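Local coordinates for protein tryptophane-5-halogenase (Microbispora sp. ATCC PTA-5024, PDB 5UAO) that probably chlorinates a tryptophan of the NAI-107 lanthipeptide at the indole 5-position, as an FAD-binding flavoenzyme of the tryptophan halogenase family, at residues G244-S249 with R332-W337; S252-D257 with W399-H404. All coordinates share one frame; numbering follows the deposited sequence.

Contact 1 of 2, residues G244-S249 with R332-W337; sequences GIPFES and RHREAW
Phe247 and His333 pair across the strands as the non-hydrogen-bonded pair of an antiparallel bridge, and Glu248 and Arg332 form the hydrogen-bonded pair next to it. Two backbone bonds define the latter: Glu248 N to Arg332 O at 2.7 Å and Arg332 N to Glu248 O at 2.9 Å. Beyond the strand ends, Arg334 N still reaches Pro246 O at 3.0 Å, with an N-H...O angle of 152°.

The aromatic pair is T-shaped: the edge of Phe247 is directed at the face of His333, the ring planes lie 69° apart, and CD1 of Phe247 stands 3.7 Å from CE1 of His333, over the rim of the imidazole. With CG of Phe247 anti to the backbone N (chi1 -172°), the phenyl lies beside its neighbour on the same sheet face. The rotation of His333 is probably fixed by its two bonds, ND1 to Tyr348 O and NE2 to Glu240 OE1.

Among the charged groups, Glu248 and Arg332 run side by side on the other face. Their salt bridge is long, 4.0 Å from OE1 of Glu248 to NH2 of Arg332; the oxygen sits over a guanidinium face, so no N-H points at it. The stronger partner of Arg332 is Asp395, which binds NE.

Van der Waals contacts with charged side chains continue beyond the bridge. The bent Arg334 chain brings one guanidinium face over CD of Pro246, which stands 3.3 Å from CZ of Arg334. Ile245 directs CD1 to within 3.4 Å of OE1 of Glu335, an oxygen also salt-bridged to Arg338.

The pairing makes 247-249 an outer strand of a three-stranded antiparallel sheet with 331-333 and 349-350, between helix 237-242, touched by Ile245 and His333, and helix 383-406, touched by Arg332 and Glu335.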
ATOM      1  N   GLY A 244      18.535  -1.445 -24.493  1.00 27.72           N
ATOM      2  CA  GLY A 244      19.598  -1.131 -23.526  1.00 30.17           C
ATOM      3  C   GLY A 244      19.186  -0.964 -22.075  1.00 29.94           C
ATOM      4  O   GLY A 244      19.917  -0.339 -21.335  1.00 32.05           O
ATOM      5  N   ILE A 245      18.015  -1.480 -21.663  1.00 27.20           N
ATOM      6  CA  ILE A 245      17.527  -1.343 -20.271  1.00 28.03           C
ATOM      7  C   ILE A 245      18.476  -2.176 -19.369  1.00 31.41           C
ATOM      8  O   ILE A 245      18.668  -3.374 -19.607  1.00 31.38           O
ATOM      9  CB  ILE A 245      16.063  -1.800 -20.124  1.00 31.82           C
ATOM     10  CG1 ILE A 245      15.086  -1.022 -20.988  1.00 35.51           C
ATOM     11  CG2 ILE A 245      15.584  -1.666 -18.684  1.00 29.55           C
ATOM     12  CD1 ILE A 245      15.304   0.456 -20.881  1.00 41.65           C
ATOM     13  N   PRO A 246      19.164  -1.560 -18.405  1.00 31.43           N
ATOM     14  CA  PRO A 246      20.113  -2.393 -17.697  1.00 33.31           C
ATOM     15  C   PRO A 246      19.511  -3.379 -16.613  1.00 28.45           C
ATOM     16  O   PRO A 246      18.382  -3.242 -16.238  1.00 28.89           O
ATOM     17  CB  PRO A 246      21.016  -1.354 -17.023  1.00 36.07           C
ATOM     18  CG  PRO A 246      20.074  -0.261 -16.656  1.00 32.78           C
ATOM     19  CD  PRO A 246      19.215  -0.170 -17.928  1.00 34.79           C
ATOM     20  N   PHE A 247      20.326  -4.346 -16.216  1.00 29.51           N
ATOM     21  CA  PHE A 247      20.027  -5.362 -15.228  1.00 30.22           C
ATOM     22  C   PHE A 247      20.476  -4.964 -13.801  1.00 30.03           C
ATOM     23  O   PHE A 247      21.592  -4.485 -13.583  1.00 33.82           O
ATOM     24  CB  PHE A 247      20.656  -6.690 -15.666  1.00 27.50           C
ATOM     25  CG  PHE A 247      20.234  -7.890 -14.797  1.00 25.96           C
ATOM     26  CD1 PHE A 247      18.941  -8.363 -14.874  1.00 27.74           C
ATOM     27  CD2 PHE A 247      21.088  -8.464 -13.896  1.00 28.82           C
ATOM     28  CE1 PHE A 247      18.499  -9.418 -14.083  1.00 30.61           C
ATOM     29  CE2 PHE A 247      20.694  -9.543 -13.091  1.00 27.65           C
ATOM     30  CZ  PHE A 247      19.387 -10.018 -13.192  1.00 32.67           C
ATOM     31  N   GLU A 248      19.605  -5.179 -12.843  1.00 27.27           N
ATOM     32  CA  GLU A 248      19.916  -5.018 -11.413  1.00 29.78           C
ATOM     33  C   GLU A 248      19.850  -6.356 -10.703  1.00 27.93           C
ATOM     34  O   GLU A 248      18.756  -6.944 -10.475  1.00 27.29           O
ATOM     35  CB  GLU A 248      18.969  -4.063 -10.758  1.00 30.82           C
ATOM     36  CG  GLU A 248      18.663  -2.946 -11.719  1.00 42.91           C
ATOM     37  CD  GLU A 248      18.376  -1.672 -11.046  1.00 50.53           C
ATOM     38  OE1 GLU A 248      18.044  -1.732  -9.835  1.00 63.28           O
ATOM     39  OE2 GLU A 248      18.452  -0.644 -11.756  1.00 52.04           O
ATOM     40  N   SER A 249      21.042  -6.812 -10.405  1.00 26.83           N
ATOM     41  CA  SER A 249      21.294  -8.052  -9.751  1.00 28.29           C
ATOM     42  C   SER A 249      20.789  -8.081  -8.317  1.00 27.59           C
ATOM     43  O   SER A 249      20.911  -7.112  -7.619  1.00 26.45           O
ATOM     44  CB  SER A 249      22.786  -8.231  -9.710  1.00 27.15           C
ATOM     45  OG  SER A 249      23.096  -9.479  -9.165  1.00 26.82           O
ATOM     46  N   ARG A 332      16.318  -8.091 -11.538  1.00 26.16           N
ATOM     47  CA  ARG A 332      15.319  -7.521 -12.406  1.00 26.06           C
ATOM     48  C   ARG A 332      15.989  -6.451 -13.259  1.00 25.77           C
ATOM     49  O   ARG A 332      17.025  -5.948 -12.900  1.00 29.27           O
ATOM     50  CB  ARG A 332      14.162  -6.925 -11.635  1.00 25.77           C
ATOM     51  CG  ARG A 332      14.511  -5.752 -10.740  1.00 27.28           C
ATOM     52  CD  ARG A 332      13.238  -5.011 -10.331  1.00 27.18           C
ATOM     53  NE  ARG A 332      13.547  -3.961  -9.349  1.00 27.19           N
ATOM     54  CZ  ARG A 332      13.927  -2.733  -9.685  1.00 29.31           C
ATOM     55  NH1 ARG A 332      13.949  -2.327 -10.959  1.00 29.41           N
ATOM     56  NH2 ARG A 332      14.197  -1.872  -8.750  1.00 29.41           N
ATOM     57  N   HIS A 333      15.375  -6.101 -14.384  1.00 26.70           N
ATOM     58  CA  HIS A 333      15.753  -4.928 -15.138  1.00 24.49           C
ATOM     59  C   HIS A 333      15.167  -3.665 -14.519  1.00 28.66           C
ATOM     60  O   HIS A 333      14.264  -3.730 -13.690  1.00 27.06           O
ATOM     61  CB  HIS A 333      15.362  -5.083 -16.562  1.00 24.73           C
ATOM     62  CG  HIS A 333      16.149  -6.136 -17.261  1.00 26.21           C
ATOM     63  ND1 HIS A 333      15.862  -7.479 -17.150  1.00 26.04           N
ATOM     64  CD2 HIS A 333      17.241  -6.044 -18.037  1.00 25.28           C
ATOM     65  CE1 HIS A 333      16.728  -8.171 -17.863  1.00 26.17           C
ATOM     66  NE2 HIS A 333      17.583  -7.319 -18.403  1.00 25.99           N
ATOM     67  N   ARG A 334      15.763  -2.525 -14.866  1.00 26.07           N
ATOM     68  CA  ARG A 334      15.373  -1.241 -14.300  1.00 28.82           C
ATOM     69  C   ARG A 334      13.943  -0.967 -14.646  1.00 28.62           C
ATOM     70  O   ARG A 334      13.196  -0.470 -13.821  1.00 27.40           O
ATOM     71  CB  ARG A 334      16.280  -0.122 -14.831  1.00 32.21           C
ATOM     72  CG  ARG A 334      16.332   1.174 -14.030  1.00 38.65           C
ATOM     73  CD  ARG A 334      17.324   2.140 -14.663  1.00 43.07           C
ATOM     74  NE  ARG A 334      17.101   2.277 -16.139  1.00 53.23           N
ATOM     75  CZ  ARG A 334      17.994   2.801 -17.014  1.00 55.18           C
ATOM     76  NH1 ARG A 334      19.171   3.277 -16.595  1.00 54.00           N
ATOM     77  NH2 ARG A 334      17.703   2.893 -18.314  1.00 51.74           N
ATOM     78  N   GLU A 335      13.541  -1.343 -15.861  1.00 23.86           N
ATOM     79  CA  GLU A 335      12.205  -1.063 -16.319  1.00 24.66           C
ATOM     80  C   GLU A 335      11.700  -2.282 -17.054  1.00 22.16           C
ATOM     81  O   GLU A 335      12.495  -3.034 -17.654  1.00 22.12           O
ATOM     82  CB  GLU A 335      12.253   0.128 -17.299  1.00 32.43           C
ATOM     83  CG  GLU A 335      13.042   1.360 -16.824  1.00 33.11           C
ATOM     84  CD  GLU A 335      12.884   2.530 -17.780  1.00 43.65           C
ATOM     85  OE1 GLU A 335      13.526   2.481 -18.833  1.00 46.32           O
ATOM     86  OE2 GLU A 335      12.054   3.448 -17.498  1.00 46.87           O
ATOM     87  N   ALA A 336      10.398  -2.458 -17.044  1.00 24.50           N
ATOM     88  CA  ALA A 336       9.748  -3.490 -17.831  1.00 24.12           C
ATOM     89  C   ALA A 336       9.144  -3.005 -19.139  1.00 27.59           C
ATOM     90  O   ALA A 336       8.930  -3.804 -20.084  1.00 24.39           O
ATOM     91  CB  ALA A 336       8.654  -4.166 -16.991  1.00 27.86           C
ATOM     92  N   TRP A 337       8.758  -1.723 -19.170  1.00 26.06           N
ATOM     93  CA  TRP A 337       8.060  -1.160 -20.299  1.00 27.74           C
ATOM     94  C   TRP A 337       8.807   0.084 -20.739  1.00 29.94           C
ATOM     95  O   TRP A 337       9.036   1.013 -19.937  1.00 27.49           O
ATOM     96  CB  TRP A 337       6.657  -0.793 -19.905  1.00 27.43           C
ATOM     97  CG  TRP A 337       5.717  -0.341 -20.958  1.00 27.17           C
ATOM     98  CD1 TRP A 337       6.013   0.206 -22.198  1.00 29.00           C
ATOM     99  CD2 TRP A 337       4.298  -0.326 -20.852  1.00 28.84           C
ATOM    100  NE1 TRP A 337       4.891   0.468 -22.868  1.00 27.80           N
ATOM    101  CE2 TRP A 337       3.804   0.189 -22.080  1.00 30.33           C
ATOM    102  CE3 TRP A 337       3.381  -0.740 -19.853  1.00 31.90           C
ATOM    103  CZ2 TRP A 337       2.436   0.317 -22.349  1.00 31.78           C
ATOM    104  CZ3 TRP A 337       1.975  -0.621 -20.096  1.00 31.95           C
ATOM    105  CH2 TRP A 337       1.521  -0.099 -21.362  1.00 36.21           C
TER

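Contact 2 of 2, residues S252-D257 with W399-H404; sequences SSLFTD and WFLSIH
Leu254 meets Leu401 of the helix by way of its CD2 methyl, which lies 3.7 Å from CB of Leu401, while the CD1 methyls of Leu254 and Leu401 meet each other at 4.1 Å. Both leucines adopt the same conformation, with CG anti to the carbonyl carbon (chi1 -59° and -66°), yet their side chains cross at about a right angle.

Ser253 reaches both Trp399 and Ser402, which stand one helical turn apart. Its OG is 3.5 Å from CZ3 of Trp399, obliquely to the indole, and its CB is 4.0 Å from CB of Ser402. The hydroxyl is engaged by Asp424 O and Arg398 NE, which satisfy it in this buried setting. Ser402 instead turns OG between its own N and carbonyl carbon (chi1 83°), giving a 2.7 Å hydrogen bond from Ser402 OG to Trp399 O, in the carbonyl plane and on a lone pair. That hydroxyl is thus turned to its own helix, while CB of Ser402 is the atom nearest Ser253.

The contact fastens the loop between strands 247-249 and 258-264 against the C-terminal part of helix 383-406, whose Phe400 and Ile403 pack on helix 461-471.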
ATOM      1  N   SER A 252      23.629 -10.006  -4.067  1.00 25.91           N
ATOM      2  CA  SER A 252      24.003  -9.815  -2.670  1.00 26.74           C
ATOM      3  C   SER A 252      23.063 -10.611  -1.733  1.00 28.17           C
ATOM      4  O   SER A 252      23.421 -10.950  -0.610  1.00 28.63           O
ATOM      5  CB  SER A 252      23.998  -8.351  -2.320  1.00 28.19           C
ATOM      6  OG  SER A 252      22.717  -7.743  -2.269  1.00 29.19           O
ATOM      7  N   SER A 253      21.850 -10.898  -2.183  1.00 26.14           N
ATOM      8  CA  SER A 253      20.904 -11.648  -1.324  1.00 25.93           C
ATOM      9  C   SER A 253      20.675 -13.081  -1.768  1.00 29.83           C
ATOM     10  O   SER A 253      20.388 -13.947  -0.951  1.00 32.17           O
ATOM     11  CB  SER A 253      19.569 -10.991  -1.345  1.00 23.20           C
ATOM     12  OG  SER A 253      19.593  -9.713  -0.736  1.00 25.69           O
ATOM     13  N   LEU A 254      20.725 -13.316  -3.070  1.00 28.19           N
ATOM     14  CA  LEU A 254      20.286 -14.566  -3.637  1.00 29.09           C
ATOM     15  C   LEU A 254      21.486 -15.063  -4.474  1.00 30.41           C
ATOM     16  O   LEU A 254      21.822 -14.495  -5.510  1.00 34.55           O
ATOM     17  CB  LEU A 254      18.979 -14.322  -4.420  1.00 30.27           C
ATOM     18  CG  LEU A 254      17.817 -13.738  -3.577  1.00 29.19           C
ATOM     19  CD1 LEU A 254      16.586 -13.479  -4.420  1.00 30.35           C
ATOM     20  CD2 LEU A 254      17.407 -14.782  -2.544  1.00 33.56           C
ATOM     21  N   PHE A 255      22.181 -16.059  -3.937  1.00 32.29           N
ATOM     22  CA  PHE A 255      23.477 -16.511  -4.451  1.00 38.26           C
ATOM     23  C   PHE A 255      23.398 -17.738  -5.390  1.00 36.75           C
ATOM     24  O   PHE A 255      24.419 -18.158  -5.927  1.00 31.61           O
ATOM     25  CB  PHE A 255      24.315 -17.096  -3.289  1.00 42.95           C
ATOM     26  CG  PHE A 255      24.566 -16.216  -2.149  1.00 43.52           C
ATOM     27  CD1 PHE A 255      24.540 -14.836  -2.246  1.00 53.42           C
ATOM     28  CD2 PHE A 255      24.964 -16.792  -0.952  1.00 54.49           C
ATOM     29  CE1 PHE A 255      24.882 -14.034  -1.151  1.00 48.96           C
ATOM     30  CE2 PHE A 255      25.302 -16.004   0.152  1.00 53.20           C
ATOM     31  CZ  PHE A 255      25.248 -14.626   0.056  1.00 55.62           C
ATOM     32  N   THR A 256      22.266 -18.449  -5.439  1.00 27.33           N
ATOM     33  CA  THR A 256      22.200 -19.631  -6.304  1.00 27.15           C
ATOM     34  C   THR A 256      22.057 -19.258  -7.780  1.00 27.99           C
ATOM     35  O   THR A 256      21.500 -18.227  -8.073  1.00 27.27           O
ATOM     36  CB  THR A 256      21.024 -20.527  -5.901  1.00 28.83           C
ATOM     37  OG1 THR A 256      19.816 -19.786  -5.938  1.00 26.69           O
ATOM     38  CG2 THR A 256      21.234 -21.053  -4.493  1.00 27.77           C
ATOM     39  N   ASP A 257      22.495 -20.112  -8.696  1.00 24.81           N
ATOM     40  CA  ASP A 257      22.456 -19.785 -10.101  1.00 30.10           C
ATOM     41  C   ASP A 257      22.265 -20.953 -11.035  1.00 29.71           C
ATOM     42  O   ASP A 257      22.403 -20.787 -12.261  1.00 28.40           O
ATOM     43  CB  ASP A 257      23.782 -19.094 -10.490  1.00 32.68           C
ATOM     44  CG  ASP A 257      25.006 -19.929 -10.141  1.00 38.43           C
ATOM     45  OD1 ASP A 257      24.931 -20.997  -9.474  1.00 34.86           O
ATOM     46  OD2 ASP A 257      26.082 -19.537 -10.578  1.00 43.60           O
ATOM     47  N   TRP A 399      13.555  -9.406  -0.902  1.00 24.70           N
ATOM     48  CA  TRP A 399      13.817  -9.316   0.525  1.00 22.99           C
ATOM     49  C   TRP A 399      13.134 -10.409   1.310  1.00 24.63           C
ATOM     50  O   TRP A 399      13.709 -10.932   2.221  1.00 24.73           O
ATOM     51  CB  TRP A 399      13.446  -7.955   1.105  1.00 23.60           C
ATOM     52  CG  TRP A 399      14.201  -6.860   0.472  1.00 22.94           C
ATOM     53  CD1 TRP A 399      13.677  -5.862  -0.271  1.00 24.36           C
ATOM     54  CD2 TRP A 399      15.622  -6.692   0.432  1.00 22.68           C
ATOM     55  NE1 TRP A 399      14.669  -5.038  -0.720  1.00 24.30           N
ATOM     56  CE2 TRP A 399      15.880  -5.562  -0.377  1.00 24.67           C
ATOM     57  CE3 TRP A 399      16.703  -7.419   0.950  1.00 24.47           C
ATOM     58  CZ2 TRP A 399      17.167  -5.076  -0.620  1.00 25.75           C
ATOM     59  CZ3 TRP A 399      17.976  -6.965   0.691  1.00 27.57           C
ATOM     60  CH2 TRP A 399      18.199  -5.777  -0.087  1.00 27.45           C
ATOM     61  N   PHE A 400      11.949 -10.845   0.902  1.00 22.66           N
ATOM     62  CA  PHE A 400      11.348 -12.015   1.560  1.00 22.85           C
ATOM     63  C   PHE A 400      12.167 -13.292   1.345  1.00 22.36           C
ATOM     64  O   PHE A 400      12.361 -14.063   2.271  1.00 25.70           O
ATOM     65  CB  PHE A 400       9.910 -12.189   0.986  1.00 22.98           C
ATOM     66  CG  PHE A 400       9.154 -13.393   1.510  1.00 24.75           C
ATOM     67  CD1 PHE A 400       9.154 -13.714   2.857  1.00 26.64           C
ATOM     68  CD2 PHE A 400       8.376 -14.155   0.657  1.00 28.02           C
ATOM     69  CE1 PHE A 400       8.404 -14.778   3.344  1.00 26.09           C
ATOM     70  CE2 PHE A 400       7.622 -15.225   1.123  1.00 26.36           C
ATOM     71  CZ  PHE A 400       7.632 -15.525   2.465  1.00 28.94           C
ATOM     72  N   LEU A 401      12.622 -13.550   0.124  1.00 22.43           N
ATOM     73  CA  LEU A 401      13.474 -14.682  -0.102  1.00 23.26           C
ATOM     74  C   LEU A 401      14.771 -14.562   0.695  1.00 23.46           C
ATOM     75  O   LEU A 401      15.319 -15.596   1.124  1.00 23.39           O
ATOM     76  CB  LEU A 401      13.829 -14.891  -1.571  1.00 24.14           C
ATOM     77  CG  LEU A 401      12.616 -15.263  -2.454  1.00 27.98           C
ATOM     78  CD1 LEU A 401      13.052 -15.431  -3.907  1.00 32.40           C
ATOM     79  CD2 LEU A 401      12.069 -16.574  -1.984  1.00 28.89           C
ATOM     80  N   SER A 402      15.292 -13.338   0.822  1.00 22.46           N
ATOM     81  CA  SER A 402      16.574 -13.140   1.547  1.00 22.17           C
ATOM     82  C   SER A 402      16.524 -13.749   2.981  1.00 23.34           C
ATOM     83  O   SER A 402      17.501 -14.304   3.454  1.00 23.79           O
ATOM     84  CB  SER A 402      16.951 -11.631   1.599  1.00 24.17           C
ATOM     85  OG  SER A 402      16.334 -10.831   2.640  1.00 23.49           O
ATOM     86  N   ILE A 403      15.389 -13.641   3.659  1.00 23.23           N
ATOM     87  CA  ILE A 403      15.287 -14.166   5.021  1.00 25.61           C
ATOM     88  C   ILE A 403      15.142 -15.675   5.050  1.00 25.00           C
ATOM     89  O   ILE A 403      15.265 -16.238   6.132  1.00 27.32           O
ATOM     90  CB  ILE A 403      14.207 -13.451   5.868  1.00 27.63           C
ATOM     91  CG1 ILE A 403      12.804 -13.725   5.340  1.00 30.16           C
ATOM     92  CG2 ILE A 403      14.460 -11.990   5.862  1.00 31.64           C
ATOM     93  CD1 ILE A 403      11.837 -14.076   6.388  1.00 35.61           C
ATOM     94  N   HIS A 404      14.839 -16.339   3.909  1.00 23.25           N
ATOM     95  CA  HIS A 404      14.867 -17.819   3.861  1.00 23.63           C
ATOM     96  C   HIS A 404      16.323 -18.306   3.960  1.00 26.52           C
ATOM     97  O   HIS A 404      16.607 -19.415   4.430  1.00 26.14           O
ATOM     98  CB  HIS A 404      14.309 -18.381   2.575  1.00 22.55           C
ATOM     99  CG  HIS A 404      12.853 -18.096   2.330  1.00 22.00           C
ATOM    100  ND1 HIS A 404      12.312 -16.837   2.338  1.00 25.92           N
ATOM    101  CD2 HIS A 404      11.837 -18.925   2.017  1.00 23.58           C
ATOM    102  CE1 HIS A 404      11.021 -16.895   2.036  1.00 26.59           C
ATOM    103  NE2 HIS A 404      10.718 -18.151   1.805  1.00 24.62           N
TER

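How the contacts relate
The segments of the two contacts alternate along the chain, and their centres lie about 19 Å apart; 244-249 runs almost directly into 252-257. Helix 383-406 links them spatially, since it supplies 399-404 to contact 2 and packs against Arg332 and Glu335 of contact 1 nearer its start. Their character differs: contact 1 combines backbone pairing with side-chain contacts and buries 523 Å², whereas contact 2 is side-chain packing of 189 Å². Neither lies directly at the cofactor. The side chains of His333 and Leu401 are about 11 and 10 Å from the bound FAD, respectively, so both stand back from it rather than lining its site.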